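Local coordinates for protein cycloalternan-forming enzyme (Listeria monocytogenes serovar 1/2a, PDB 5F7U) that belongs to glycoside hydrolase family 31, combining a TIM-barrel domain with several beta-rich domains, and binds glycans in several pockets, at residues V460-G465 and Q499-G504; E476-Q481 and I505-T510; Y483-G488 and R545-S550. The protein carries 1 engineered substitution. All coordinates share one frame; numbering follows the deposited sequence.

Contact 1 (V460-G465 and Q499-G504). With GLC (alpha-D-glucopyranose), chain F.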
loop_
_atom_site.group_PDB
_atom_site.type_symbol
_atom_site.label_atom_id
_atom_site.label_comp_id
_atom_site.label_asym_id
_atom_site.label_seq_id
_atom_site.Cartn_x
_atom_site.Cartn_y
_atom_site.Cartn_z
ATOM N N VAL A 460 -12.724 -21.776 -3.651
ATOM C CA VAL A 460 -14.017 -22.347 -4.003
ATOM C C VAL A 460 -13.768 -23.672 -4.700
ATOM O O VAL A 460 -12.806 -23.798 -5.433
ATOM C CB VAL A 460 -14.823 -21.349 -4.890
ATOM C CG1 VAL A 460 -14.105 -21.044 -6.211
ATOM C CG2 VAL A 460 -16.255 -21.817 -5.122
ATOM N N LEU A 461 -14.620 -24.663 -4.429
ATOM C CA LEU A 461 -14.667 -25.871 -5.234
ATOM C C LEU A 461 -15.633 -25.609 -6.384
ATOM O O LEU A 461 -16.824 -25.353 -6.160
ATOM C CB LEU A 461 -15.113 -27.073 -4.404
ATOM C CG LEU A 461 -15.157 -28.411 -5.151
ATOM C CD1 LEU A 461 -14.487 -29.485 -4.306
ATOM C CD2 LEU A 461 -16.579 -28.806 -5.508
ATOM N N LYS A 462 -15.098 -25.660 -7.602
ATOM C CA LYS A 462 -15.843 -25.310 -8.801
ATOM C C LYS A 462 -16.967 -26.305 -9.023
ATOM O O LYS A 462 -16.762 -27.508 -8.898
ATOM C CB LYS A 462 -14.901 -25.264 -10.005
ATOM C CG LYS A 462 -15.620 -25.147 -11.338
ATOM C CD LYS A 462 -14.757 -25.667 -12.466
ATOM C CE LYS A 462 -15.611 -25.943 -13.686
ATOM N NZ LYS A 462 -14.730 -26.137 -14.865
ATOM N N ASP A 463 -18.165 -25.801 -9.326
ATOM C CA ASP A 463 -19.264 -26.677 -9.728
ATOM C C ASP A 463 -20.114 -25.986 -10.783
ATOM O O ASP A 463 -21.006 -25.203 -10.456
ATOM C CB ASP A 463 -20.116 -27.119 -8.528
ATOM C CG ASP A 463 -21.208 -28.126 -8.903
ATOM O OD1 ASP A 463 -21.349 -28.483 -10.095
ATOM O OD2 ASP A 463 -21.947 -28.561 -7.996
ATOM N N ASP A 464 -19.837 -26.291 -12.045
ATOM C CA ASP A 464 -20.618 -25.720 -13.148
ATOM C C ASP A 464 -21.617 -26.712 -13.754
ATOM O O ASP A 464 -22.067 -26.541 -14.890
ATOM C CB ASP A 464 -19.679 -25.168 -14.213
ATOM C CG ASP A 464 -18.854 -26.244 -14.888
ATOM O OD1 ASP A 464 -18.823 -27.405 -14.414
ATOM O OD2 ASP A 464 -18.218 -25.920 -15.905
ATOM N N GLY A 465 -21.943 -27.755 -12.997
ATOM C CA GLY A 465 -22.916 -28.747 -13.437
ATOM C C GLY A 465 -22.405 -29.774 -14.428
ATOM O O GLY A 465 -23.128 -30.708 -14.741
ATOM N N GLN A 499 -22.169 -14.749 -10.267
ATOM C CA GLN A 499 -20.843 -14.262 -9.894
ATOM C C GLN A 499 -19.730 -15.149 -10.424
ATOM O O GLN A 499 -19.990 -16.213 -10.997
ATOM C CB GLN A 499 -20.726 -14.111 -8.373
ATOM C CG GLN A 499 -21.857 -13.315 -7.740
ATOM C CD GLN A 499 -21.906 -11.875 -8.205
ATOM O OE1 GLN A 499 -20.886 -11.259 -8.500
ATOM N NE2 GLN A 499 -23.107 -11.330 -8.275
ATOM N N TRP A 500 -18.493 -14.694 -10.226
ATOM C CA TRP A 500 -17.307 -15.463 -10.580
ATOM C C TRP A 500 -17.334 -16.755 -9.769
ATOM O O TRP A 500 -17.513 -16.712 -8.547
ATOM C CB TRP A 500 -16.056 -14.642 -10.281
ATOM C CG TRP A 500 -14.791 -15.207 -10.885
ATOM C CD1 TRP A 500 -14.654 -15.810 -12.110
ATOM C CD2 TRP A 500 -13.491 -15.206 -10.288
ATOM N NE1 TRP A 500 -13.342 -16.188 -12.309
ATOM C CE2 TRP A 500 -12.606 -15.825 -11.210
ATOM C CE3 TRP A 500 -12.979 -14.724 -9.069
ATOM C CZ2 TRP A 500 -11.231 -15.980 -10.949
ATOM C CZ3 TRP A 500 -11.616 -14.892 -8.802
ATOM C CH2 TRP A 500 -10.758 -15.517 -9.743
ATOM N N PHE A 501 -17.216 -17.891 -10.454
ATOM C CA PHE A 501 -17.363 -19.219 -9.832
ATOM C C PHE A 501 -18.750 -19.447 -9.184
ATOM O O PHE A 501 -18.895 -20.237 -8.248
ATOM C CB PHE A 501 -16.206 -19.539 -8.855
ATOM C CG PHE A 501 -14.920 -19.940 -9.531
ATOM C CD1 PHE A 501 -14.700 -21.268 -9.914
ATOM C CD2 PHE A 501 -13.916 -18.991 -9.768
ATOM C CE1 PHE A 501 -13.502 -21.645 -10.530
ATOM C CE2 PHE A 501 -12.717 -19.357 -10.388
ATOM C CZ PHE A 501 -12.512 -20.688 -10.767
ATOM N N GLY A 502 -19.773 -18.777 -9.730
ATOM C CA GLY A 502 -21.171 -19.028 -9.384
ATOM C C GLY A 502 -21.496 -20.511 -9.320
ATOM O O GLY A 502 -21.014 -21.296 -10.150
ATOM N N ASN A 503 -22.286 -20.876 -8.313
ATOM C CA ASN A 503 -22.668 -22.259 -7.978
ATOM C C ASN A 503 -21.551 -23.089 -7.316
ATOM O O ASN A 503 -21.796 -24.211 -6.872
ATOM C CB ASN A 503 -23.282 -23.016 -9.175
ATOM C CG ASN A 503 -23.999 -24.283 -8.754
ATOM O OD1 ASN A 503 -24.957 -24.247 -7.970
ATOM N ND2 ASN A 503 -23.529 -25.427 -9.257
ATOM N N GLY A 504 -20.347 -22.533 -7.250
ATOM C CA GLY A 504 -19.235 -23.205 -6.571
ATOM C C GLY A 504 -19.428 -23.193 -5.060
ATOM O O GLY A 504 -20.101 -22.309 -4.518
HETATM C C1 GLC F . -13.242 -11.972 -14.095
HETATM C C2 GLC F . -13.003 -12.334 -12.624
HETATM C C3 GLC F . -11.602 -11.915 -12.159
HETATM C C4 GLC F . -10.519 -12.566 -13.031
HETATM C C5 GLC F . -10.824 -12.191 -14.500
HETATM C C6 GLC F . -9.889 -12.848 -15.505
HETATM O O1 GLC F . -13.378 -10.551 -14.241
HETATM O O2 GLC F . -13.987 -11.686 -11.818
HETATM O O3 GLC F . -11.443 -12.248 -10.782
HETATM O O4 GLC F . -9.196 -12.084 -12.696
HETATM O O5 GLC F . -12.176 -12.460 -14.933
HETATM O O6 GLC F . -9.031 -11.789 -15.922
HETATM O O HOH W 1 -18.351 -22.988 -9.922
#
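V460 presses a methyl group onto the ring of F501 where two overlapping type II beta turns, Q499 to G502 and F501 to G504, meet the short strand 460-461 of the TIM-barrel domain. This chain leaves the barrel at strand 452-457, and the apolar end of the contact is its tight side. CG1 of V460 stands between the backbone N and the carbonyl carbon (chi1 62°), and that rotation sets V460 CG1 over the F501 face in a CH-pi contact, 3.6 Å from F501 CG. The second methyl, V460 CG2, drops onto the backbone of G504, 3.5 Å from G504 C, while L461 O lies 3.3 Å from G504 CA. G504, with no side chain, lets V460 and L461 lie directly on its backbone. K462 meets the same ring differently: K462 CB comes in at the edge, 3.9 Å from F501 CE1, before the extended chain carries NZ away to a salt bridge with E406. F501 also points CD2 over the centre of the W500 ring. The other face of W500 takes the glucopyranose, whose O3 comes within 3.3 Å of W500 CZ3, so F501 backs a wall of the glycan pocket.

Around D463 and N503 the packing gives way to polar, more exposed chain. D463 OD1 accepts from the N of G465 in an Asx turn, and OD2 forms a salt bridge with R494, which also holds N503 O. The amide of N503 reaches across to the backbone: N503 ND2 donates to D463 O at 2.8 Å, arriving well above the carbonyl plane. Beside it a water accepts from D463 N at 2.9 Å and donates to G502 O at 3.2 Å.

Contact 2 (E476-Q481 and I505-T510)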
loop_
_atom_site.group_PDB
_atom_site.type_symbol
_atom_site.label_atom_id
_atom_site.label_comp_id
_atom_site.label_asym_id
_atom_site.label_seq_id
_atom_site.Cartn_x
_atom_site.Cartn_y
_atom_site.Cartn_z
ATOM N N GLU A 476 -18.798 -34.336 -2.972
ATOM C CA GLU A 476 -19.586 -35.203 -2.102
ATOM C C GLU A 476 -18.979 -35.294 -0.698
ATOM O O GLU A 476 -19.698 -35.179 0.294
ATOM C CB GLU A 476 -19.755 -36.594 -2.728
ATOM C CG GLU A 476 -20.754 -37.478 -1.990
ATOM C CD GLU A 476 -21.101 -38.750 -2.748
ATOM O OE1 GLU A 476 -20.750 -38.856 -3.954
ATOM O OE2 GLU A 476 -21.741 -39.648 -2.144
ATOM N N TYR A 477 -17.656 -35.459 -0.633
ATOM C CA TYR A 477 -16.924 -35.494 0.636
ATOM C C TYR A 477 -17.034 -34.181 1.412
ATOM O O TYR A 477 -17.337 -34.179 2.613
ATOM C CB TYR A 477 -15.447 -35.857 0.403
ATOM C CG TYR A 477 -14.633 -35.979 1.682
ATOM C CD1 TYR A 477 -14.853 -37.040 2.579
ATOM C CD2 TYR A 477 -13.652 -35.033 2.004
ATOM C CE1 TYR A 477 -14.109 -37.157 3.747
ATOM C CE2 TYR A 477 -12.907 -35.141 3.174
ATOM C CZ TYR A 477 -13.144 -36.201 4.042
ATOM O OH TYR A 477 -12.415 -36.328 5.202
ATOM N N MET A 478 -16.775 -33.074 0.710
ATOM C CA MET A 478 -16.820 -31.741 1.287
ATOM C C MET A 478 -18.166 -31.457 1.958
ATOM O O MET A 478 -18.209 -30.989 3.093
ATOM C CB MET A 478 -16.522 -30.714 0.194
ATOM C CG MET A 478 -16.339 -29.295 0.678
ATOM S SD MET A 478 -16.004 -28.300 -0.785
ATOM C CE MET A 478 -15.815 -26.697 -0.023
ATOM N N ILE A 479 -19.253 -31.765 1.255
ATOM C CA ILE A 479 -20.606 -31.587 1.782
ATOM C C ILE A 479 -20.868 -32.488 2.998
ATOM O O ILE A 479 -21.297 -31.984 4.043
ATOM C CB ILE A 479 -21.670 -31.775 0.678
ATOM C CG1 ILE A 479 -21.490 -30.686 -0.398
ATOM C CG2 ILE A 479 -23.083 -31.717 1.261
ATOM C CD1 ILE A 479 -22.243 -30.961 -1.685
ATOM N N SER A 480 -20.575 -33.789 2.877
ATOM C CA SER A 480 -20.829 -34.748 3.971
ATOM C C SER A 480 -20.059 -34.418 5.262
ATOM O O SER A 480 -20.547 -34.693 6.362
ATOM C CB SER A 480 -20.556 -36.192 3.522
ATOM O OG SER A 480 -19.158 -36.461 3.494
ATOM N N GLN A 481 -18.872 -33.814 5.122
ATOM C CA GLN A 481 -18.040 -33.443 6.270
ATOM C C GLN A 481 -18.413 -32.113 6.910
ATOM O O GLN A 481 -17.920 -31.787 7.990
ATOM C CB GLN A 481 -16.557 -33.424 5.878
ATOM C CG GLN A 481 -15.982 -34.791 5.558
ATOM C CD GLN A 481 -16.314 -35.825 6.621
ATOM O OE1 GLN A 481 -15.776 -35.776 7.720
ATOM N NE2 GLN A 481 -17.218 -36.760 6.295
ATOM N N ILE A 505 -18.792 -24.142 -4.383
ATOM C CA ILE A 505 -18.917 -24.265 -2.945
ATOM C C ILE A 505 -17.657 -23.707 -2.278
ATOM O O ILE A 505 -16.546 -24.203 -2.499
ATOM C CB ILE A 505 -19.182 -25.742 -2.541
ATOM C CG1 ILE A 505 -20.460 -26.259 -3.225
ATOM C CG2 ILE A 505 -19.303 -25.881 -1.030
ATOM C CD1 ILE A 505 -20.671 -27.760 -3.105
ATOM N N LEU A 506 -17.821 -22.666 -1.469
ATOM C CA LEU A 506 -16.679 -22.128 -0.724
ATOM C C LEU A 506 -16.205 -23.075 0.368
ATOM O O LEU A 506 -17.018 -23.699 1.046
ATOM C CB LEU A 506 -17.030 -20.796 -0.064
ATOM C CG LEU A 506 -17.224 -19.553 -0.910
ATOM C CD1 LEU A 506 -17.338 -18.380 0.060
ATOM C CD2 LEU A 506 -16.018 -19.343 -1.833
ATOM N N LEU A 507 -14.886 -23.196 0.511
ATOM C CA LEU A 507 -14.310 -23.904 1.649
ATOM C C LEU A 507 -14.450 -23.011 2.876
ATOM O O LEU A 507 -14.121 -21.828 2.833
ATOM C CB LEU A 507 -12.833 -24.251 1.379
ATOM C CG LEU A 507 -12.063 -25.194 2.319
ATOM C CD1 LEU A 507 -11.584 -24.534 3.608
ATOM C CD2 LEU A 507 -12.856 -26.475 2.604
ATOM N N ASP A 508 -14.961 -23.567 3.971
ATOM C CA ASP A 508 -15.070 -22.783 5.187
ATOM C C ASP A 508 -13.721 -22.683 5.897
ATOM O O ASP A 508 -13.348 -23.582 6.664
ATOM C CB ASP A 508 -16.140 -23.379 6.110
ATOM C CG ASP A 508 -16.307 -22.593 7.414
ATOM O OD1 ASP A 508 -15.569 -21.593 7.654
ATOM O OD2 ASP A 508 -17.204 -22.978 8.201
ATOM N N PHE A 509 -12.997 -21.586 5.648
ATOM C CA PHE A 509 -11.671 -21.378 6.242
ATOM C C PHE A 509 -11.677 -21.127 7.747
ATOM O O PHE A 509 -10.615 -21.081 8.363
ATOM C CB PHE A 509 -10.845 -20.341 5.449
ATOM C CG PHE A 509 -10.354 -20.879 4.143
ATOM C CD1 PHE A 509 -9.177 -21.632 4.086
ATOM C CD2 PHE A 509 -11.104 -20.706 2.977
ATOM C CE1 PHE A 509 -8.737 -22.171 2.875
ATOM C CE2 PHE A 509 -10.667 -21.236 1.767
ATOM C CZ PHE A 509 -9.481 -21.983 1.724
ATOM N N THR A 510 -12.865 -21.041 8.345
ATOM C CA THR A 510 -12.985 -20.960 9.818
ATOM C C THR A 510 -12.921 -22.345 10.470
ATOM O O THR A 510 -12.799 -22.462 11.699
ATOM C CB THR A 510 -14.264 -20.209 10.307
ATOM O OG1 THR A 510 -15.437 -21.025 10.185
ATOM C CG2 THR A 510 -14.464 -18.884 9.585
#
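M478 and I505 run alongside one another, pointing opposite ways, the long thioether reaching out from helix 469-481 while the isoleucine rises from strand 505-506 to meet it. The helix lies against the two-stranded antiparallel pair formed by strands 460-461 and 505-506, part of the excursion between barrel strands 452-457 and 534-536. M478 does most of the work. CG lies anti to the backbone N (chi1 -172°) and the chain stays extended to its end, so the terminal methyl reaches the backbone of the other segment, with M478 CE 3.6 Å from L507 CA and 3.4 Å from L506 O. M478 CE also touches I505 CG2 at 3.7 Å and L507 CD2 at 4.0 Å. It therefore ends against the backbone where the chain leaves the strand, with I505 and L507 contributing one branched side chain each.

I505 uses its two arms separately. CG2 faces the methionine, while the CG1 arm, beside the backbone N (chi1 -58°), turns CD1 toward the helix's next residue. There I479 lies roughly perpendicular to it, and the two delta methyls meet tip to tip, I479 CD1 to I505 CD1, at 3.8 Å. This second meeting is smaller and lies nearer the surface. W517 of helix 512-520 and L461 also pack against M478, and W518 and A514 of that helix against L507, so the methionine lies in a buried apolar layer between helices and strand.

Across the two segments the union is entirely one of van der Waals contact between methyl-bearing side chains and backbone. Without directional bonds here, the orientation of helix to strand probably rests on the fit of these shapes, together with polar bonds nearby such as the backbone bond of D508 with Y483, just after the helix.

Contact 3 (Y483-G488 and R545-S550)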
loop_
_atom_site.group_PDB
_atom_site.type_symbol
_atom_site.label_atom_id
_atom_site.label_comp_id
_atom_site.label_asym_id
_atom_site.label_seq_id
_atom_site.Cartn_x
_atom_site.Cartn_y
_atom_site.Cartn_z
ATOM N N TYR A 483 -17.630 -29.271 5.441
ATOM C CA TYR A 483 -16.435 -28.466 5.180
ATOM C C TYR A 483 -16.742 -27.201 4.376
ATOM O O TYR A 483 -15.909 -26.295 4.287
ATOM C CB TYR A 483 -15.360 -29.283 4.480
ATOM C CG TYR A 483 -14.646 -30.314 5.344
ATOM C CD1 TYR A 483 -14.755 -30.305 6.744
ATOM C CD2 TYR A 483 -13.820 -31.274 4.750
ATOM C CE1 TYR A 483 -14.075 -31.236 7.519
ATOM C CE2 TYR A 483 -13.132 -32.215 5.520
ATOM C CZ TYR A 483 -13.265 -32.188 6.899
ATOM O OH TYR A 483 -12.590 -33.112 7.662
ATOM N N SER A 484 -17.935 -27.153 3.796
ATOM C CA SER A 484 -18.485 -25.912 3.257
ATOM C C SER A 484 -19.025 -25.053 4.397
ATOM O O SER A 484 -19.190 -25.536 5.524
ATOM C CB SER A 484 -19.649 -26.258 2.346
ATOM O OG SER A 484 -20.633 -26.963 3.072
ATOM N N ALA A 485 -19.325 -23.785 4.105
ATOM C CA ALA A 485 -20.240 -23.031 4.956
ATOM C C ALA A 485 -21.666 -23.549 4.712
ATOM O O ALA A 485 -21.936 -24.282 3.745
ATOM C CB ALA A 485 -20.144 -21.540 4.669
ATOM N N ASP A 486 -22.576 -23.180 5.600
ATOM C CA ASP A 486 -23.966 -23.559 5.453
ATOM C C ASP A 486 -24.781 -22.401 4.913
ATOM O O ASP A 486 -24.520 -21.249 5.257
ATOM C CB ASP A 486 -24.536 -24.027 6.787
ATOM C CG ASP A 486 -25.815 -24.768 6.617
ATOM O OD1 ASP A 486 -25.742 -25.984 6.304
ATOM O OD2 ASP A 486 -26.890 -24.143 6.771
ATOM N N ASP A 487 -25.768 -22.699 4.070
ATOM C CA ASP A 487 -26.598 -21.646 3.482
ATOM C C ASP A 487 -27.629 -21.089 4.463
ATOM O O ASP A 487 -28.282 -20.080 4.177
ATOM C CB ASP A 487 -27.265 -22.119 2.176
ATOM C CG ASP A 487 -28.449 -23.077 2.404
ATOM O OD1 ASP A 487 -28.632 -23.614 3.521
ATOM O OD2 ASP A 487 -29.197 -23.309 1.432
ATOM N N GLY A 488 -27.780 -21.775 5.601
ATOM C CA GLY A 488 -28.727 -21.391 6.649
ATOM C C GLY A 488 -29.862 -22.385 6.812
ATOM O O GLY A 488 -30.635 -22.289 7.762
ATOM N N ARG A 545 -27.274 -13.295 4.115
ATOM C CA ARG A 545 -27.263 -13.047 5.558
ATOM C C ARG A 545 -27.252 -14.304 6.403
ATOM O O ARG A 545 -26.678 -14.329 7.491
ATOM C CB ARG A 545 -28.473 -12.249 5.933
ATOM C CG ARG A 545 -28.336 -10.847 5.475
ATOM C CD ARG A 545 -28.795 -9.975 6.605
ATOM N NE ARG A 545 -28.821 -8.615 6.134
ATOM C CZ ARG A 545 -29.443 -7.631 6.760
ATOM N NH1 ARG A 545 -30.121 -7.874 7.880
ATOM N NH2 ARG A 545 -29.426 -6.420 6.226
ATOM N N ASP A 546 -27.886 -15.350 5.903
ATOM C CA ASP A 546 -28.047 -16.565 6.700
ATOM C C ASP A 546 -26.907 -17.562 6.489
ATOM O O ASP A 546 -26.872 -18.634 7.124
ATOM C CB ASP A 546 -29.410 -17.177 6.394
ATOM C CG ASP A 546 -30.555 -16.317 6.916
ATOM O OD1 ASP A 546 -30.753 -16.302 8.153
ATOM O OD2 ASP A 546 -31.263 -15.658 6.108
ATOM N N THR A 547 -25.970 -17.204 5.602
ATOM C CA THR A 547 -24.769 -17.998 5.378
ATOM C C THR A 547 -24.029 -18.141 6.709
ATOM O O THR A 547 -23.772 -17.142 7.363
ATOM C CB THR A 547 -23.884 -17.340 4.300
ATOM O OG1 THR A 547 -24.678 -17.195 3.119
ATOM C CG2 THR A 547 -22.657 -18.199 4.008
ATOM N N THR A 548 -23.749 -19.384 7.111
ATOM C CA THR A 548 -23.250 -19.669 8.468
ATOM C C THR A 548 -21.930 -20.432 8.436
ATOM O O THR A 548 -21.815 -21.451 7.745
ATOM C CB THR A 548 -24.285 -20.487 9.280
ATOM O OG1 THR A 548 -25.565 -19.838 9.234
ATOM C CG2 THR A 548 -23.833 -20.657 10.758
ATOM N N PHE A 549 -20.959 -19.949 9.215
ATOM C CA PHE A 549 -19.627 -20.549 9.291
ATOM C C PHE A 549 -19.440 -21.362 10.572
ATOM O O PHE A 549 -20.252 -21.249 11.521
ATOM C CB PHE A 549 -18.562 -19.469 9.098
ATOM C CG PHE A 549 -18.652 -18.804 7.747
ATOM C CD1 PHE A 549 -19.672 -17.881 7.464
ATOM C CD2 PHE A 549 -17.764 -19.145 6.736
ATOM C CE1 PHE A 549 -19.787 -17.310 6.203
ATOM C CE2 PHE A 549 -17.866 -18.566 5.469
ATOM C CZ PHE A 549 -18.878 -17.644 5.203
ATOM N N SER A 550 -18.389 -22.184 10.602
ATOM C CA SER A 550 -18.160 -23.097 11.736
ATOM C C SER A 550 -17.891 -22.375 13.053
ATOM O O SER A 550 -18.085 -22.954 14.129
ATOM C CB SER A 550 -17.028 -24.069 11.429
ATOM O OG SER A 550 -15.788 -23.405 11.558
HETATM O O HOH W 2 -26.914 -18.402 2.365
#
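The carbonyl oxygen of D486 is gripped from two neighbouring residues of the other loop: T548 N donates to D486 O at 2.7 Å, and T547 CA brings its hydrogen up at 3.3 Å in a CA-H...O contact. The reverse bond, from D486 N to T548 O, is 2.9 Å long, nearly straight at 174°, and lies in the carbonyl plane. Together these make an isolated antiparallel beta bridge, a hydrogen-bonded pair, joining the loop after helix 469-481 to the loop that follows barrel strand 534-536.

At the inner end of the bridge A485 lays its CB over one face of F549, offset toward the rim and 3.8 Å from F549 CE2, a CH-pi contact. The ring can receive it because CG sits beside the backbone N (chi1 -62°), which brings a side chain that starts out pointing away back toward the other loop. M558 and Y562 of helix 555-577 also touch the phenylalanine, tying this end to the barrel's outer helices.

The outer end is polar. D486 OD2 takes the N of G488 in an Asx turn, and it also accepts from G490 N. G488 lies close against D546, with G488 CA 3.4 Å from D546 O; T548 OG1 in turn donates to that D546 O at 2.8 Å. A water spans the loops, donating to D487 O and to T547 OG1, whose hydroxyl is also bonded to W543 O. Beyond it R545 turns off to salt bridges with D15 and D29, near the chain's N-terminal end.

With no regular strand on either side, the two loops are joined by one pair of hydrogen bonds between peptide groups, with the A485–F549 contact and a bridging water on its flanks, and the turn and hydroxyl bonds around it probably hold those peptides in position to meet.

Overall arrangement
The three contacts lie in one region of the TIM-barrel domain, with their segments interleaved along the chain. Contacts 1 and 2, centres 13 Å apart, share the two-stranded sheet: L461 N probably bonds I505 O at 2.8 Å, and M478 SD packs on L461 CB. Contacts 2 and 3, centres 10 Å apart, are joined by probable hydrogen bonds from S550 N to D508 OD2 and between T510 OG1 and S550 OG, both 2.8 Å. Contacts 1 and 3 do not touch, their nearest atoms about 8 Å apart. Contact 1 reaches a glycan pocket through W500, whose glucopyranose is also hydrogen-bonded to N273, R586 and E663; the L506 side chain lies about 12 Å from a bound glucopyranose.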